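Local coordinates for putative cytoplasmic protein (Salmonella enterica subsp. enterica serovar Typhimurium, PDB 4IQN) that is of unknown function, a putative cytoplasmic protein that belongs to a family of uncharacterised domains (DUF5066), at residues A[12-17]-A[180-185]; A[39-44]-A[90-95]; A[114-119]-A[157-162]; A[170-175]-A[190-195]. All blocks are in the same frame, centred on the assembly; numbering follows the deposited sequence.

Interaction 1: residues A[12-17]-A[180-185]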
# COMPACT_ATOMS: atom_id res chain seq x y z
N ILE A 12 10.49 6.69 -12.49
CA ILE A 12 10.76 7.95 -11.83
C ILE A 12 10.81 9.11 -12.84
O ILE A 12 10.26 10.18 -12.56
CB ILE A 12 12.03 7.89 -10.98
CG1 ILE A 12 11.87 6.85 -9.83
CG2 ILE A 12 12.33 9.26 -10.43
CD1 ILE A 12 10.86 7.23 -8.77
N GLU A 13 11.40 8.91 -14.02
CA GLU A 13 11.35 9.94 -15.05
C GLU A 13 9.92 10.32 -15.40
O GLU A 13 9.62 11.51 -15.63
CB GLU A 13 12.11 9.53 -16.34
CG GLU A 13 13.62 9.39 -16.17
CD GLU A 13 14.28 10.58 -15.47
OE1 GLU A 13 14.41 11.65 -16.09
OE2 GLU A 13 14.67 10.45 -14.29
N LEU A 14 9.04 9.33 -15.49
CA LEU A 14 7.63 9.60 -15.76
C LEU A 14 6.96 10.29 -14.57
O LEU A 14 6.17 11.20 -14.75
CB LEU A 14 6.90 8.31 -16.16
CG LEU A 14 7.45 7.63 -17.43
CD1 LEU A 14 6.92 6.21 -17.53
CD2 LEU A 14 7.13 8.44 -18.68
N VAL A 15 7.32 9.91 -13.35
CA VAL A 15 6.76 10.56 -12.17
C VAL A 15 7.19 12.03 -12.13
O VAL A 15 6.35 12.90 -11.93
CB VAL A 15 7.10 9.80 -10.87
CG1 VAL A 15 6.73 10.64 -9.65
CG2 VAL A 15 6.37 8.47 -10.82
N LYS A 16 8.48 12.29 -12.39
CA LYS A 16 8.99 13.67 -12.54
C LYS A 16 8.21 14.45 -13.59
O LYS A 16 8.00 15.65 -13.46
CB LYS A 16 10.46 13.70 -12.97
CG LYS A 16 11.44 13.38 -11.87
CD LYS A 16 12.86 13.44 -12.39
CE LYS A 16 13.81 13.01 -11.29
NZ LYS A 16 15.16 12.89 -11.83
N LYS A 17 7.80 13.75 -14.63
CA LYS A 17 7.10 14.37 -15.73
C LYS A 17 5.69 14.81 -15.39
O LYS A 17 5.29 15.86 -15.83
CB LYS A 17 7.09 13.45 -16.95
CG LYS A 17 6.43 14.06 -18.16
CD LYS A 17 6.67 13.22 -19.40
CE LYS A 17 5.98 13.86 -20.61
NZ LYS A 17 6.87 13.82 -21.79
N ILE A 180 2.04 10.93 -22.32
CA ILE A 180 2.96 10.06 -21.57
C ILE A 180 3.56 8.94 -22.43
O ILE A 180 4.51 8.30 -22.01
CB ILE A 180 2.28 9.49 -20.31
CG1 ILE A 180 3.32 9.17 -19.23
CG2 ILE A 180 1.47 8.25 -20.61
CD1 ILE A 180 3.93 10.39 -18.57
N GLY A 181 3.00 8.68 -23.61
CA GLY A 181 3.63 7.71 -24.52
C GLY A 181 3.05 6.30 -24.53
O GLY A 181 3.46 5.48 -25.34
N PHE A 182 2.08 6.04 -23.66
CA PHE A 182 1.46 4.73 -23.59
C PHE A 182 0.05 4.87 -22.98
O PHE A 182 -0.32 5.95 -22.46
CB PHE A 182 2.34 3.71 -22.82
CG PHE A 182 2.65 4.11 -21.41
CD1 PHE A 182 3.75 4.90 -21.12
CD2 PHE A 182 1.81 3.73 -20.36
CE1 PHE A 182 4.04 5.25 -19.82
CE2 PHE A 182 2.07 4.13 -19.06
CZ PHE A 182 3.19 4.89 -18.81
N THR A 183 -0.74 3.80 -23.10
CA THR A 183 -2.05 3.72 -22.45
C THR A 183 -2.13 2.44 -21.63
O THR A 183 -1.22 1.60 -21.66
CB THR A 183 -3.25 3.71 -23.44
OG1 THR A 183 -3.29 2.48 -24.15
CG2 THR A 183 -3.18 4.85 -24.43
N GLU A 184 -3.26 2.29 -20.95
CA GLU A 184 -3.58 1.09 -20.17
C GLU A 184 -3.47 -0.19 -21.01
O GLU A 184 -3.18 -1.27 -20.48
CB GLU A 184 -5.01 1.20 -19.55
CG GLU A 184 -5.33 2.47 -18.78
CD GLU A 184 -5.80 3.66 -19.64
OE1 GLU A 184 -6.13 3.44 -20.82
OE2 GLU A 184 -5.83 4.82 -19.13
N GLU A 185 -3.73 -0.09 -22.31
CA GLU A 185 -3.69 -1.27 -23.19
C GLU A 185 -2.28 -1.82 -23.38
O GLU A 185 -2.13 -2.98 -23.78
CB GLU A 185 -4.32 -0.95 -24.58
CG GLU A 185 -5.80 -0.57 -24.52
CD GLU A 185 -6.69 -1.56 -23.75
OE1 GLU A 185 -6.48 -2.78 -23.89
OE2 GLU A 185 -7.60 -1.11 -22.99
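No polar bond joins Leu14 to Ile180 where the two touch. The shortest sound polar bond beside them is a backbone one, Lys16 N to Ile12 O at 2.8 Å, within helix 8-18. Leu14 carries the contact with its two methyl branches, which divide the work. CD2 rests on the tip of Ile180, 3.7 Å from Ile180 CD1, and CD1 meets the rim of Phe182, 3.8 Å from Phe182 CE1. That methyl lies near the ring plane, so it touches the edge of Phe182. One face of the same ring is occupied by Ile180 CG2, 4.0 Å above the plane and over its centre. Ile180 extends its longer branch toward the helix, with CG1 trans to the backbone N (chi1 -153°). This leaves CG2 for the ring and CD1 for the helix. The aliphatic part of Lys17 also reaches Ile180, and Lys17 CD lies 4.0 Å from Ile180 CD1 as the two side chains run past each other. Helix 166-174 lies alongside: Leu14 touches Tyr171 and Ile180 touches Ile174. Beyond the contact, Thr183 OG1 accepts from Glu185 N at 3.2 Å, an ST turn. The chemistry across the contact is therefore apolar. No hydrogen bond or salt bridge crosses it, and Lys17 contributes only its aliphatic chain.

Interaction 2: residues A[39-44]-A[90-95]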
# COMPACT_ATOMS: atom_id res chain seq x y z
N LYS A 39 7.77 -5.78 10.01
CA LYS A 39 7.44 -6.97 9.22
C LYS A 39 5.99 -7.42 9.42
O LYS A 39 5.38 -7.96 8.48
CB LYS A 39 8.40 -8.11 9.58
CG LYS A 39 8.23 -9.45 8.89
CD LYS A 39 8.56 -9.44 7.39
CE LYS A 39 8.38 -10.81 6.72
NZ LYS A 39 9.54 -11.72 6.92
N TYR A 40 5.45 -7.20 10.61
CA TYR A 40 4.14 -7.76 10.98
C TYR A 40 3.14 -6.69 11.37
O TYR A 40 3.49 -5.58 11.77
CB TYR A 40 4.31 -8.75 12.13
CG TYR A 40 5.19 -9.94 11.77
CD1 TYR A 40 4.73 -10.90 10.93
CD2 TYR A 40 6.51 -10.06 12.26
CE1 TYR A 40 5.51 -11.97 10.56
CE2 TYR A 40 7.30 -11.15 11.90
CZ TYR A 40 6.77 -12.10 11.04
OH TYR A 40 7.48 -13.18 10.63
N ARG A 41 1.86 -7.03 11.21
CA ARG A 41 0.81 -6.15 11.62
C ARG A 41 0.76 -5.92 13.15
O ARG A 41 0.41 -4.84 13.64
CB ARG A 41 -0.53 -6.70 11.16
CG ARG A 41 -1.56 -5.62 11.28
CD ARG A 41 -2.46 -5.48 10.10
NE ARG A 41 -1.99 -6.09 8.89
CZ ARG A 41 -2.79 -6.75 8.06
NH1 ARG A 41 -4.09 -6.84 8.31
NH2 ARG A 41 -2.28 -7.32 6.99
N ASP A 42 1.07 -6.97 13.89
CA ASP A 42 1.09 -6.92 15.38
C ASP A 42 1.98 -5.78 15.91
O ASP A 42 3.21 -5.83 15.79
CB ASP A 42 1.52 -8.29 15.89
CG ASP A 42 1.80 -8.33 17.39
OD1 ASP A 42 1.44 -7.36 18.13
OD2 ASP A 42 2.36 -9.40 17.81
N PRO A 43 1.37 -4.74 16.49
CA PRO A 43 2.18 -3.59 16.95
C PRO A 43 3.26 -3.94 17.98
O PRO A 43 4.28 -3.24 18.08
CB PRO A 43 1.12 -2.65 17.55
CG PRO A 43 -0.16 -3.05 16.85
CD PRO A 43 -0.06 -4.53 16.78
N GLN A 44 3.08 -5.03 18.73
CA GLN A 44 4.06 -5.40 19.78
C GLN A 44 5.24 -6.18 19.20
O GLN A 44 6.22 -6.43 19.89
CB GLN A 44 3.44 -6.23 20.93
CG GLN A 44 2.07 -5.77 21.42
CD GLN A 44 2.07 -4.35 21.94
OE1 GLN A 44 1.55 -3.43 21.29
NE2 GLN A 44 2.66 -4.15 23.11
N TYR A 90 0.39 -0.15 9.26
CA TYR A 90 -0.93 0.41 9.22
C TYR A 90 -1.88 -0.76 9.44
O TYR A 90 -1.56 -1.90 9.12
CB TYR A 90 -1.15 0.97 7.82
CG TYR A 90 -2.36 1.80 7.59
CD1 TYR A 90 -2.33 3.19 7.81
CD2 TYR A 90 -3.56 1.22 7.09
CE1 TYR A 90 -3.45 3.97 7.58
CE2 TYR A 90 -4.68 2.00 6.88
CZ TYR A 90 -4.59 3.37 7.10
OH TYR A 90 -5.65 4.17 6.86
N SER A 91 -3.05 -0.47 9.95
CA SER A 91 -4.06 -1.51 10.15
C SER A 91 -5.34 -0.98 9.54
O SER A 91 -5.68 0.16 9.78
CB SER A 91 -4.25 -1.83 11.64
OG SER A 91 -5.27 -2.83 11.83
N PRO A 92 -6.06 -1.81 8.76
CA PRO A 92 -7.17 -1.31 8.02
C PRO A 92 -8.51 -1.26 8.76
O PRO A 92 -9.56 -1.38 8.16
CB PRO A 92 -7.26 -2.33 6.89
CG PRO A 92 -6.96 -3.62 7.60
CD PRO A 92 -5.88 -3.26 8.58
N ASP A 93 -8.51 -1.03 10.05
CA ASP A 93 -9.75 -1.06 10.79
C ASP A 93 -10.75 0.04 10.36
O ASP A 93 -11.95 -0.23 10.28
CB ASP A 93 -9.49 -1.06 12.29
CG ASP A 93 -8.65 -2.24 12.71
OD1 ASP A 93 -7.43 -2.02 12.58
OD2 ASP A 93 -9.18 -3.36 13.12
N GLU A 94 -10.25 1.25 10.05
CA GLU A 94 -11.15 2.36 9.68
C GLU A 94 -11.82 2.09 8.35
O GLU A 94 -13.05 2.26 8.20
CB GLU A 94 -10.44 3.73 9.67
CG GLU A 94 -10.24 4.30 11.09
CD GLU A 94 -9.46 5.62 11.15
OE1 GLU A 94 -8.97 6.11 10.10
OE2 GLU A 94 -9.34 6.18 12.28
N GLU A 95 -11.02 1.63 7.40
CA GLU A 95 -11.53 1.25 6.08
C GLU A 95 -12.55 0.13 6.22
O GLU A 95 -13.60 0.16 5.59
CB GLU A 95 -10.37 0.81 5.17
CG GLU A 95 -9.44 1.94 4.75
CD GLU A 95 -8.31 2.31 5.75
OE1 GLU A 95 -8.27 1.76 6.89
OE2 GLU A 95 -7.46 3.17 5.35
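Arg41 reaches Tyr90 and Pro92 through a bent chain. Its CG is trans to the backbone N (chi1 -166°), and the chain then turns at chi2 (135°) and is nearly eclipsed at chi3 (-17°). These turns lay CD beside the backbone of the other segment, with Arg41 CD 3.8 Å from Tyr90 O. The guanidinium continues past the proline ring, and Arg41 NH1 comes to 4.0 Å from Pro92 CD. The two side chains lie roughly at right angles, and the guanidinium meets both Tyr90 O and Pro92 obliquely. No hydrogen bond crosses between the segments. The charge of Arg41 is met by other residues: NH2 forms a salt bridge with Glu210 OE2 and a hydrogen bond to Pro123 O. This would probably fix the rotation of the guanidinium. On the far segment, Tyr90 OH donates to Glu95 OE2 at 2.6 Å, using the syn lone pair of the carboxylate. The same oxygen is salt-bridged to Arg127, so two groups grip it. In segment 39-44, Asp42 OD1 accepts from Gln44 N at 2.9 Å and is approached from above the carboxylate plane. Tyr139 and Leu125, on strands 135-140 and 124-128, also touch Arg41. Arg41, directly before an Asx turn in the loop between strands 36-38 and 48-49, packs on the residues that lead into helix 93-99, with Pro92 at the N-cap position.

Interaction 3: residues A[114-119]-A[157-162]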
# COMPACT_ATOMS: atom_id res chain seq x y z
N PRO A 114 -11.00 -5.01 18.22
CA PRO A 114 -10.64 -5.08 16.82
C PRO A 114 -11.72 -5.26 15.79
O PRO A 114 -12.58 -6.11 15.95
CB PRO A 114 -9.67 -6.26 16.78
CG PRO A 114 -10.19 -7.18 17.82
CD PRO A 114 -10.73 -6.29 18.91
N VAL A 115 -11.64 -4.45 14.73
CA VAL A 115 -12.61 -4.57 13.63
C VAL A 115 -12.16 -5.66 12.65
O VAL A 115 -12.92 -6.57 12.31
CB VAL A 115 -12.83 -3.23 12.94
CG1 VAL A 115 -13.74 -3.40 11.72
CG2 VAL A 115 -13.50 -2.26 13.89
N TRP A 116 -10.93 -5.55 12.18
CA TRP A 116 -10.30 -6.52 11.30
C TRP A 116 -9.56 -7.55 12.11
O TRP A 116 -9.31 -7.34 13.30
CB TRP A 116 -9.32 -5.81 10.38
CG TRP A 116 -9.08 -6.46 9.08
CD1 TRP A 116 -7.92 -6.98 8.64
CD2 TRP A 116 -10.04 -6.64 8.00
NE1 TRP A 116 -8.07 -7.46 7.35
CE2 TRP A 116 -9.37 -7.27 6.96
CE3 TRP A 116 -11.38 -6.30 7.85
CZ2 TRP A 116 -10.00 -7.58 5.74
CZ3 TRP A 116 -12.01 -6.63 6.67
CH2 TRP A 116 -11.32 -7.26 5.63
N SER A 117 -9.25 -8.67 11.48
CA SER A 117 -8.48 -9.74 12.11
C SER A 117 -7.20 -9.20 12.72
O SER A 117 -6.59 -8.29 12.19
CB SER A 117 -8.12 -10.81 11.09
OG SER A 117 -7.30 -11.81 11.67
N ASN A 118 -6.82 -9.77 13.85
CA ASN A 118 -5.51 -9.45 14.48
C ASN A 118 -4.66 -10.70 14.59
O ASN A 118 -3.82 -10.82 15.47
CB ASN A 118 -5.70 -8.81 15.86
CG ASN A 118 -6.53 -9.64 16.82
OD1 ASN A 118 -6.96 -10.77 16.53
ND2 ASN A 118 -6.72 -9.10 18.00
N ASP A 119 -4.89 -11.66 13.70
CA ASP A 119 -4.12 -12.90 13.74
C ASP A 119 -2.61 -12.56 13.76
O ASP A 119 -2.16 -11.69 13.02
CB ASP A 119 -4.44 -13.78 12.55
CG ASP A 119 -3.79 -15.13 12.64
OD1 ASP A 119 -2.59 -15.28 12.36
OD2 ASP A 119 -4.50 -16.08 12.98
N ASN A 157 -16.21 -4.28 2.04
CA ASN A 157 -15.77 -5.36 2.89
C ASN A 157 -14.76 -6.31 2.31
O ASN A 157 -14.42 -7.28 2.98
CB ASN A 157 -16.99 -6.21 3.24
CG ASN A 157 -17.64 -6.80 2.00
OD1 ASN A 157 -18.00 -6.05 1.08
ND2 ASN A 157 -17.75 -8.14 1.93
N GLU A 158 -14.29 -6.06 1.08
CA GLU A 158 -13.44 -7.01 0.36
C GLU A 158 -11.96 -6.57 0.42
O GLU A 158 -11.65 -5.38 0.33
CB GLU A 158 -13.87 -7.12 -1.12
CG GLU A 158 -15.29 -7.63 -1.38
CD GLU A 158 -15.39 -9.14 -1.35
OE1 GLU A 158 -14.36 -9.84 -1.30
OE2 GLU A 158 -16.53 -9.65 -1.38
N PHE A 159 -11.07 -7.54 0.55
CA PHE A 159 -9.62 -7.26 0.61
C PHE A 159 -8.92 -8.31 -0.24
O PHE A 159 -9.18 -9.49 -0.06
CB PHE A 159 -9.15 -7.37 2.08
CG PHE A 159 -7.69 -7.07 2.30
CD1 PHE A 159 -6.72 -7.94 1.87
CD2 PHE A 159 -7.32 -5.92 2.99
CE1 PHE A 159 -5.37 -7.66 2.07
CE2 PHE A 159 -5.99 -5.64 3.19
CZ PHE A 159 -5.01 -6.51 2.74
N TRP A 160 -8.09 -7.90 -1.19
CA TRP A 160 -7.42 -8.83 -2.10
C TRP A 160 -6.06 -8.36 -2.61
O TRP A 160 -5.80 -7.18 -2.68
CB TRP A 160 -8.32 -9.14 -3.32
CG TRP A 160 -8.54 -7.99 -4.26
CD1 TRP A 160 -7.91 -7.78 -5.47
CD2 TRP A 160 -9.50 -6.93 -4.13
NE1 TRP A 160 -8.40 -6.66 -6.07
CE2 TRP A 160 -9.37 -6.10 -5.28
CE3 TRP A 160 -10.42 -6.56 -3.15
CZ2 TRP A 160 -10.10 -4.95 -5.46
CZ3 TRP A 160 -11.19 -5.41 -3.34
CH2 TRP A 160 -11.03 -4.63 -4.51
N LEU A 161 -5.22 -9.31 -2.99
CA LEU A 161 -3.95 -9.00 -3.66
C LEU A 161 -4.24 -8.62 -5.11
O LEU A 161 -4.98 -9.31 -5.82
CB LEU A 161 -2.98 -10.14 -3.65
CG LEU A 161 -1.90 -10.23 -2.61
CD1 LEU A 161 -0.76 -10.95 -3.31
CD2 LEU A 161 -1.44 -8.96 -1.94
N ALA A 162 -3.65 -7.53 -5.51
CA ALA A 162 -3.95 -6.91 -6.78
C ALA A 162 -2.66 -6.77 -7.65
O ALA A 162 -2.09 -7.80 -8.08
CB ALA A 162 -4.70 -5.63 -6.53
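The indole of Trp116 meets Asn157 O at its edge, near the ring plane, with Trp116 CH2 4.1 Å from Asn157 O. Phe159 approaches the same six-membered ring obliquely. Its CB lies 3.8 Å from Trp116 CZ2, and the ring carbons Phe159 CG and CD2 both follow at 4.2 Å from CZ2. The benzene end of the indole thus sits against the root of Phe159, and the two rings form no regular stack. Edge-to-face contact is made instead with Tyr212. Trp116 has CG trans to its backbone N (chi1 -153°), which sends the indole across to strand 158-161. Phe159 holds the like setting (chi1 -178°) and directs its ring to the same side of the strand as Trp116. The polar corner of the indole is satisfied by a residue of neither segment, as Trp116 NE1 is hydrogen-bonded to Glu210 OE1. This bond would help fix which way the buried ring is turned. No hydrogen bond links the two segments. Within segment 114-119, Ser117 OG accepts from Asp119 N at 3.2 Å with an angle of 164°, an ST turn just past the tryptophan. Trp116 brings the loop against side chains of strands 151-155 (Met154) and 158-161 (Phe159). Helix 93-99 lies beside it through Ala96, and helix 190-207 lies beside Phe159 through Leu207.

Interaction 4: residues A[170-175]-A[190-195]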
# COMPACT_ATOMS: atom_id res chain seq x y z
N LEU A 170 1.68 2.34 -10.19
CA LEU A 170 1.94 3.69 -10.65
C LEU A 170 1.95 3.82 -12.18
O LEU A 170 1.47 4.85 -12.71
CB LEU A 170 3.25 4.23 -10.06
CG LEU A 170 3.12 4.57 -8.59
CD1 LEU A 170 4.50 5.01 -8.10
CD2 LEU A 170 2.10 5.66 -8.30
N TYR A 171 2.48 2.83 -12.90
CA TYR A 171 2.42 2.88 -14.36
C TYR A 171 0.97 3.01 -14.81
O TYR A 171 0.65 3.75 -15.77
CB TYR A 171 3.07 1.64 -15.00
CG TYR A 171 4.54 1.81 -15.32
CD1 TYR A 171 4.96 2.51 -16.46
CD2 TYR A 171 5.51 1.29 -14.50
CE1 TYR A 171 6.29 2.68 -16.75
CE2 TYR A 171 6.86 1.44 -14.81
CZ TYR A 171 7.26 2.14 -15.92
OH TYR A 171 8.61 2.30 -16.23
N ASN A 172 0.09 2.29 -14.13
CA ASN A 172 -1.33 2.36 -14.46
C ASN A 172 -1.91 3.75 -14.13
O ASN A 172 -2.60 4.34 -14.95
CB ASN A 172 -2.10 1.21 -13.84
CG ASN A 172 -1.92 -0.10 -14.60
OD1 ASN A 172 -1.00 -0.89 -14.37
ND2 ASN A 172 -2.79 -0.31 -15.53
N ILE A 173 -1.57 4.31 -12.97
CA ILE A 173 -2.04 5.65 -12.61
C ILE A 173 -1.62 6.67 -13.68
O ILE A 173 -2.43 7.46 -14.14
CB ILE A 173 -1.53 6.10 -11.22
CG1 ILE A 173 -2.15 5.26 -10.11
CG2 ILE A 173 -1.73 7.59 -10.98
CD1 ILE A 173 -3.64 5.36 -9.98
N ILE A 174 -0.36 6.60 -14.06
CA ILE A 174 0.24 7.57 -14.97
C ILE A 174 -0.20 7.41 -16.43
O ILE A 174 -0.09 8.34 -17.22
CB ILE A 174 1.76 7.46 -14.88
CG1 ILE A 174 2.21 8.07 -13.55
CG2 ILE A 174 2.43 8.14 -16.06
CD1 ILE A 174 3.66 7.83 -13.22
N SER A 175 -0.73 6.24 -16.78
CA SER A 175 -1.11 5.93 -18.18
C SER A 175 -2.17 6.86 -18.77
O SER A 175 -2.22 7.04 -19.98
CB SER A 175 -1.57 4.46 -18.35
OG SER A 175 -2.82 4.23 -17.71
N PRO A 190 3.39 -9.80 -19.37
CA PRO A 190 3.44 -11.17 -18.83
C PRO A 190 4.27 -11.24 -17.59
O PRO A 190 3.97 -12.04 -16.71
CB PRO A 190 4.04 -11.99 -19.95
CG PRO A 190 4.53 -11.03 -20.96
CD PRO A 190 3.75 -9.78 -20.80
N GLN A 191 5.29 -10.40 -17.49
CA GLN A 191 6.13 -10.50 -16.26
C GLN A 191 5.39 -10.05 -15.02
O GLN A 191 5.65 -10.59 -13.90
CB GLN A 191 7.49 -9.80 -16.44
CG GLN A 191 7.40 -8.33 -16.70
CD GLN A 191 7.41 -7.96 -18.20
OE1 GLN A 191 6.76 -8.62 -19.09
NE2 GLN A 191 8.14 -6.88 -18.50
N TRP A 192 4.50 -9.07 -15.17
CA TRP A 192 3.62 -8.67 -14.08
C TRP A 192 2.64 -9.74 -13.70
O TRP A 192 2.48 -10.04 -12.51
CB TRP A 192 2.93 -7.35 -14.36
CG TRP A 192 3.85 -6.14 -14.35
CD1 TRP A 192 5.11 -6.04 -13.77
CD2 TRP A 192 3.55 -4.84 -14.86
NE1 TRP A 192 5.59 -4.78 -13.91
CE2 TRP A 192 4.68 -4.02 -14.59
CE3 TRP A 192 2.48 -4.30 -15.59
CZ2 TRP A 192 4.72 -2.67 -14.95
CZ3 TRP A 192 2.53 -2.99 -15.96
CH2 TRP A 192 3.67 -2.18 -15.66
N LYS A 193 1.96 -10.34 -14.69
CA LYS A 193 1.02 -11.43 -14.38
C LYS A 193 1.74 -12.59 -13.67
O LYS A 193 1.20 -13.16 -12.71
CB LYS A 193 0.21 -11.91 -15.64
CG LYS A 193 -1.22 -12.43 -15.26
CD LYS A 193 -2.29 -11.29 -15.25
CE LYS A 193 -3.44 -11.35 -14.20
NZ LYS A 193 -4.35 -12.56 -14.07
N ALA A 194 2.92 -12.92 -14.13
CA ALA A 194 3.73 -14.00 -13.56
C ALA A 194 4.09 -13.70 -12.11
O ALA A 194 4.04 -14.59 -11.28
CB ALA A 194 4.98 -14.22 -14.35
N GLN A 195 4.44 -12.45 -11.81
CA GLN A 195 4.75 -12.09 -10.42
C GLN A 195 3.48 -12.10 -9.54
O GLN A 195 3.52 -12.55 -8.38
CB GLN A 195 5.48 -10.77 -10.34
CG GLN A 195 5.98 -10.44 -8.96
CD GLN A 195 7.07 -11.41 -8.52
OE1 GLN A 195 8.06 -11.57 -9.22
NE2 GLN A 195 6.87 -12.06 -7.39
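The backbones of the two helical segments stay well apart, and their nearest CA atoms, those of Tyr171 and Trp192, are 11.6 Å from each other. Two long aromatic side chains fill the distance. Trp192 has CG trans to its carbonyl carbon and beside the backbone N (chi1 -70°), and from there the indole extends to helix 166-174. Its six-membered ring does the touching. Trp192 CH2 lies 3.9 Å from Tyr171 CB, and Trp192 CZ2 is 4.1 Å from Tyr171 CD2. The indole therefore presses on the base and one flank of the tyrosine. The ring centroids of Tyr171 and Trp192 are 6.0 Å apart and the planes are turned by 47°, an oblique pair that is neither stacked nor edge-to-face. The phenol oxygen is held outside this contact, since Tyr171 OH is hydrogen-bonded to Ser7 O near the N terminus. The backbone oxygen of Asn172 accepts from both Ser175 OG (2.8 Å) and Ser175 N (3.2 Å). No hydrogen bond runs between the segments. Ser164 also touches Trp192, and Leu187 of the intervening loop touches Asn172. The contact is buried. Two helices consecutive in the chain, 166-174 and 190-207, are joined by a loop and meet here through side chains alone, led by one oblique aromatic pair.

Helix 8-18 opens the fold, and interaction 1 brings it to the loop 180-185, closing a long loop of 162 residues. Interactions 2 and 3 both nest inside it, one after the other. Interaction 2 joins the loop after strand 36-38 to the start of helix 93-99. Interaction 3 then ties the loop before strand 124-128 to edge strand 158-161. These two touch, through the hydrogen bond of Asp93 to the backbone N of Trp116 and the packing of Pro92 on Trp116, and lie across the chain's centre from interaction 1. Interaction 4 closes a short loop between helices 166-174 and 190-207. Its segments alternate with those of interaction 1. Helix 166-174, part of interaction 4, also packs against both segments of interaction 1.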